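Local coordinates for alanine racemase (Oenococcus oeni PSU-1, PDB 3HUR), which belongs to the alanine racemase family, whose chains join an N-terminal TIM-barrel-type domain to a mostly beta C-terminal domain, at residues A[27-38]-A[55-65]. Sequence-based numbering, arbitrary orientation.
Sequences REWTKAKKVYAV and FQETASADALI
The Ala-37 methyl touches ring atoms CD2 and CE2 of Phe-55 (CD2 to CB 3.7 Å), which sits on the helix of a beta-alpha-beta crossover of the TIM-type barrel, running from strand 34-38 through helix 48-57 to the adjacent parallel strand 63-66. A Schellman motif then stops the helix: Ala-59 takes positive phi, and Ser-60 N bonds back to Phe-55 O. The Ser-60 carbonyl receives a weak bond at the edge of the Arg-27 guanidinium, NH1 to O 3.1 Å. Ala-61 adds its methyl to the patch around the Ala-37 methyl, which Leu-64 and, from helix 16-30, Leu-23 also join. Asp-62 is the polar centre. Its OD2 takes the Val-35 N-H at 2.6 Å, nearly straight (167°), and also forms a salt bridge with Arg-27 NH2, through a bent, weak hydrogen bond; the carboxylate stands 85° to the guanidinium plane. In return Asp-62 N binds Val-35 O at 2.7 Å, so backbone and side chain of one residue grip both polar groups of Val-35. Arg-27 reaches this place because its CG lies anti to the backbone N (chi1 -163°) and the chain bends at chi3; Val-35 CG2 rests over one guanidinium face, and NH2 also bonds to Lys-33 O, joining helix 16-30 to the loop that leads into strand 34-38. Regular parallel pairing follows, with Ala-37 N bound to Ala-63 O. On the sheet face opposite Ala-37, the Ala-63 methyl lies by CD2 of the Tyr-36 ring, which also meets the ring of Phe-160. At Ile-65 the pairing continues, its N donating to Ala-37 O at 2.8 Å, while its CD1 touches both Tyr-36 CB and Val-38 CG2, 3.8 Å from each.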
loop_
_atom_site.group_PDB
_atom_site.type_symbol
_atom_site.label_atom_id
_atom_site.label_comp_id
_atom_site.label_asym_id
_atom_site.label_seq_id
_atom_site.Cartn_x
_atom_site.Cartn_y
_atom_site.Cartn_z
ATOM N N ARG A 27 25.237 6.451 30.401
ATOM C CA ARG A 27 25.810 6.083 31.698
ATOM C C ARG A 27 26.226 7.374 32.436
ATOM O O ARG A 27 25.878 7.567 33.582
ATOM C CB ARG A 27 27.027 5.172 31.540
ATOM C CG ARG A 27 27.422 4.435 32.819
ATOM C CD ARG A 27 28.748 3.673 32.671
ATOM N NE ARG A 27 28.675 2.368 33.334
ATOM C CZ ARG A 27 28.502 1.194 32.723
ATOM N NH1 ARG A 27 28.400 1.118 31.399
ATOM N NH2 ARG A 27 28.438 0.078 33.442
ATOM N N GLU A 28 26.956 8.239 31.739
ATOM C CA GLU A 28 27.452 9.473 32.317
ATOM C C GLU A 28 26.322 10.436 32.586
ATOM O O GLU A 28 26.430 11.249 33.478
ATOM C CB GLU A 28 28.471 10.173 31.393
ATOM C CG GLU A 28 29.726 9.357 31.083
ATOM C CD GLU A 28 30.535 9.928 29.889
ATOM O OE1 GLU A 28 30.707 11.180 29.843
ATOM O OE2 GLU A 28 31.002 9.130 29.017
ATOM N N TRP A 29 25.257 10.363 31.808
ATOM C CA TRP A 29 24.166 11.315 31.901
ATOM C C TRP A 29 23.349 11.043 33.148
ATOM O O TRP A 29 22.714 11.953 33.705
ATOM C CB TRP A 29 23.284 11.154 30.672
ATOM C CG TRP A 29 22.102 12.092 30.522
ATOM C CD1 TRP A 29 20.782 11.780 30.696
ATOM C CD2 TRP A 29 22.137 13.459 30.086
ATOM N NE1 TRP A 29 19.994 12.876 30.410
ATOM C CE2 TRP A 29 20.805 13.917 30.035
ATOM C CE3 TRP A 29 23.173 14.350 29.757
ATOM C CZ2 TRP A 29 20.479 15.239 29.673
ATOM C CZ3 TRP A 29 22.842 15.668 29.374
ATOM C CH2 TRP A 29 21.508 16.091 29.345
ATOM N N THR A 30 23.335 9.785 33.557
ATOM C CA THR A 30 22.492 9.342 34.662
ATOM C C THR A 30 23.341 8.925 35.880
ATOM O O THR A 30 22.808 8.488 36.896
ATOM C CB THR A 30 21.552 8.178 34.206
ATOM O OG1 THR A 30 22.302 6.972 33.998
ATOM C CG2 THR A 30 20.810 8.551 32.919
ATOM N N LYS A 31 24.660 9.073 35.768
ATOM C CA LYS A 31 25.596 8.542 36.745
ATOM C C LYS A 31 25.216 7.130 37.173
ATOM O O LYS A 31 24.992 6.853 38.340
ATOM C CB LYS A 31 25.680 9.501 37.952
ATOM C CG LYS A 31 26.930 10.383 37.963
ATOM C CD LYS A 31 26.878 11.606 37.019
ATOM C CE LYS A 31 28.178 12.505 37.200
ATOM N NZ LYS A 31 28.577 13.357 36.005
ATOM N N ALA A 32 25.150 6.219 36.219
ATOM C CA ALA A 32 24.640 4.890 36.483
ATOM C C ALA A 32 25.780 3.967 36.837
ATOM O O ALA A 32 26.909 4.176 36.398
ATOM C CB ALA A 32 23.932 4.389 35.285
ATOM N N LYS A 33 25.483 2.934 37.622
ATOM C CA LYS A 33 26.524 2.005 38.055
ATOM C C LYS A 33 26.549 0.843 37.086
ATOM O O LYS A 33 27.554 0.585 36.444
ATOM C CB LYS A 33 26.302 1.537 39.521
ATOM C CG LYS A 33 26.658 2.644 40.619
ATOM C CD LYS A 33 27.944 3.514 40.223
ATOM C CE LYS A 33 28.526 4.384 41.383
ATOM N NZ LYS A 33 27.473 5.193 42.110
ATOM N N LYS A 34 25.405 0.188 36.963
ATOM C CA LYS A 34 25.211 -0.887 36.047
ATOM C C LYS A 34 24.408 -0.400 34.819
ATOM O O LYS A 34 23.539 0.437 34.943
ATOM C CB LYS A 34 24.447 -1.970 36.785
ATOM C CG LYS A 34 25.187 -2.549 38.007
ATOM C CD LYS A 34 25.778 -3.929 37.685
ATOM C CE LYS A 34 26.791 -4.457 38.738
ATOM N NZ LYS A 34 27.939 -5.160 38.024
ATOM N N VAL A 35 24.731 -0.898 33.624
ATOM C CA VAL A 35 23.912 -0.662 32.419
ATOM C C VAL A 35 23.494 -2.004 31.841
ATOM O O VAL A 35 24.353 -2.817 31.541
ATOM C CB VAL A 35 24.651 0.140 31.366
ATOM C CG1 VAL A 35 23.858 0.183 30.056
ATOM C CG2 VAL A 35 24.886 1.510 31.868
ATOM N N TYR A 36 22.180 -2.222 31.777
ATOM C CA TYR A 36 21.541 -3.366 31.159
ATOM C C TYR A 36 20.984 -2.962 29.786
ATOM O O TYR A 36 20.009 -2.202 29.708
ATOM C CB TYR A 36 20.356 -3.825 31.996
ATOM C CG TYR A 36 20.664 -4.190 33.420
ATOM C CD1 TYR A 36 19.639 -4.405 34.327
ATOM C CD2 TYR A 36 21.976 -4.329 33.872
ATOM C CE1 TYR A 36 19.901 -4.743 35.623
ATOM C CE2 TYR A 36 22.238 -4.667 35.166
ATOM C CZ TYR A 36 21.200 -4.864 36.038
ATOM O OH TYR A 36 21.480 -5.224 37.326
ATOM N N ALA A 37 21.587 -3.483 28.718
ATOM C CA ALA A 37 21.242 -3.096 27.336
ATOM C C ALA A 37 20.037 -3.886 26.927
ATOM O O ALA A 37 20.074 -5.110 26.994
ATOM C CB ALA A 37 22.379 -3.401 26.427
ATOM N N VAL A 38 18.946 -3.198 26.581
ATOM C CA VAL A 38 17.743 -3.873 26.167
ATOM C C VAL A 38 17.809 -4.023 24.637
ATOM O O VAL A 38 17.964 -3.067 23.911
ATOM C CB VAL A 38 16.448 -3.129 26.636
ATOM C CG1 VAL A 38 15.197 -3.892 26.213
ATOM C CG2 VAL A 38 16.412 -2.936 28.159
ATOM N N PHE A 55 28.872 -4.636 22.911
ATOM C CA PHE A 55 28.760 -4.147 24.269
ATOM C C PHE A 55 29.635 -4.945 25.247
ATOM O O PHE A 55 30.089 -4.369 26.241
ATOM C CB PHE A 55 27.315 -4.164 24.769
ATOM C CG PHE A 55 26.360 -3.344 23.956
ATOM C CD1 PHE A 55 26.761 -2.231 23.295
ATOM C CD2 PHE A 55 25.034 -3.714 23.865
ATOM C CE1 PHE A 55 25.851 -1.494 22.565
ATOM C CE2 PHE A 55 24.138 -2.988 23.150
ATOM C CZ PHE A 55 24.540 -1.889 22.489
ATOM N N GLN A 56 29.826 -6.249 24.995
ATOM C CA GLN A 56 30.657 -7.125 25.875
ATOM C C GLN A 56 32.137 -6.753 25.779
ATOM O O GLN A 56 32.849 -6.727 26.765
ATOM C CB GLN A 56 30.499 -8.610 25.518
ATOM C CG GLN A 56 31.065 -9.558 26.557
ATOM C CD GLN A 56 30.757 -11.033 26.275
ATOM O OE1 GLN A 56 29.807 -11.597 26.814
ATOM N NE2 GLN A 56 31.555 -11.657 25.431
ATOM N N GLU A 57 32.577 -6.402 24.584
ATOM C CA GLU A 57 33.972 -6.188 24.333
ATOM C C GLU A 57 34.409 -4.854 24.871
ATOM O O GLU A 57 35.584 -4.683 25.230
ATOM C CB GLU A 57 34.280 -6.294 22.832
ATOM C CG GLU A 57 35.336 -5.262 22.270
ATOM C CD GLU A 57 36.781 -5.669 22.499
ATOM O OE1 GLU A 57 36.991 -6.794 22.960
ATOM O OE2 GLU A 57 37.708 -4.873 22.198
ATOM N N THR A 58 33.498 -3.897 24.869
ATOM C CA THR A 58 33.813 -2.555 25.338
ATOM C C THR A 58 33.403 -2.381 26.791
ATOM O O THR A 58 33.630 -1.342 27.374
ATOM C CB THR A 58 33.067 -1.494 24.533
ATOM O OG1 THR A 58 31.646 -1.777 24.562
ATOM C CG2 THR A 58 33.602 -1.454 23.127
ATOM N N ALA A 59 32.757 -3.386 27.359
ATOM C CA ALA A 59 32.345 -3.347 28.760
ATOM C C ALA A 59 31.312 -2.245 29.014
ATOM O O ALA A 59 31.135 -1.798 30.151
ATOM C CB ALA A 59 33.552 -3.161 29.664
ATOM N N SER A 60 30.607 -1.848 27.957
ATOM C CA SER A 60 29.716 -0.710 28.019
ATOM C C SER A 60 28.344 -1.102 28.486
ATOM O O SER A 60 27.524 -0.217 28.795
ATOM C CB SER A 60 29.690 0.025 26.687
ATOM O OG SER A 60 29.063 -0.748 25.695
ATOM N N ALA A 61 28.104 -2.413 28.582
ATOM C CA ALA A 61 26.904 -2.989 29.226
ATOM C C ALA A 61 27.292 -4.119 30.194
ATOM O O ALA A 61 28.173 -4.884 29.885
ATOM C CB ALA A 61 25.971 -3.538 28.185
ATOM N N ASP A 62 26.581 -4.247 31.312
ATOM C CA ASP A 62 26.837 -5.271 32.320
ATOM C C ASP A 62 25.841 -6.430 32.274
ATOM O O ASP A 62 26.036 -7.477 32.927
ATOM C CB ASP A 62 26.783 -4.632 33.719
ATOM C CG ASP A 62 27.560 -3.323 33.779
ATOM O OD1 ASP A 62 28.818 -3.363 33.777
ATOM O OD2 ASP A 62 26.914 -2.261 33.751
ATOM N N ALA A 63 24.728 -6.221 31.587
ATOM C CA ALA A 63 23.839 -7.326 31.219
ATOM C C ALA A 63 23.075 -7.010 29.925
ATOM O O ALA A 63 23.132 -5.908 29.368
ATOM C CB ALA A 63 22.904 -7.621 32.310
ATOM N N LEU A 64 22.347 -7.996 29.463
ATOM C CA LEU A 64 21.568 -7.857 28.253
ATOM C C LEU A 64 20.176 -8.305 28.589
ATOM O O LEU A 64 20.020 -9.308 29.261
ATOM C CB LEU A 64 22.127 -8.769 27.148
ATOM C CG LEU A 64 23.602 -8.583 26.818
ATOM C CD1 LEU A 64 24.085 -9.718 25.890
ATOM C CD2 LEU A 64 23.820 -7.227 26.227
ATOM N N ILE A 65 19.174 -7.566 28.117
ATOM C CA ILE A 65 17.752 -7.967 28.287
ATOM C C ILE A 65 17.133 -8.221 26.892
ATOM O O ILE A 65 17.326 -7.429 25.961
ATOM C CB ILE A 65 16.934 -6.852 29.007
ATOM C CG1 ILE A 65 17.651 -6.382 30.286
ATOM C CG2 ILE A 65 15.557 -7.339 29.327
ATOM C CD1 ILE A 65 16.952 -5.194 31.123
#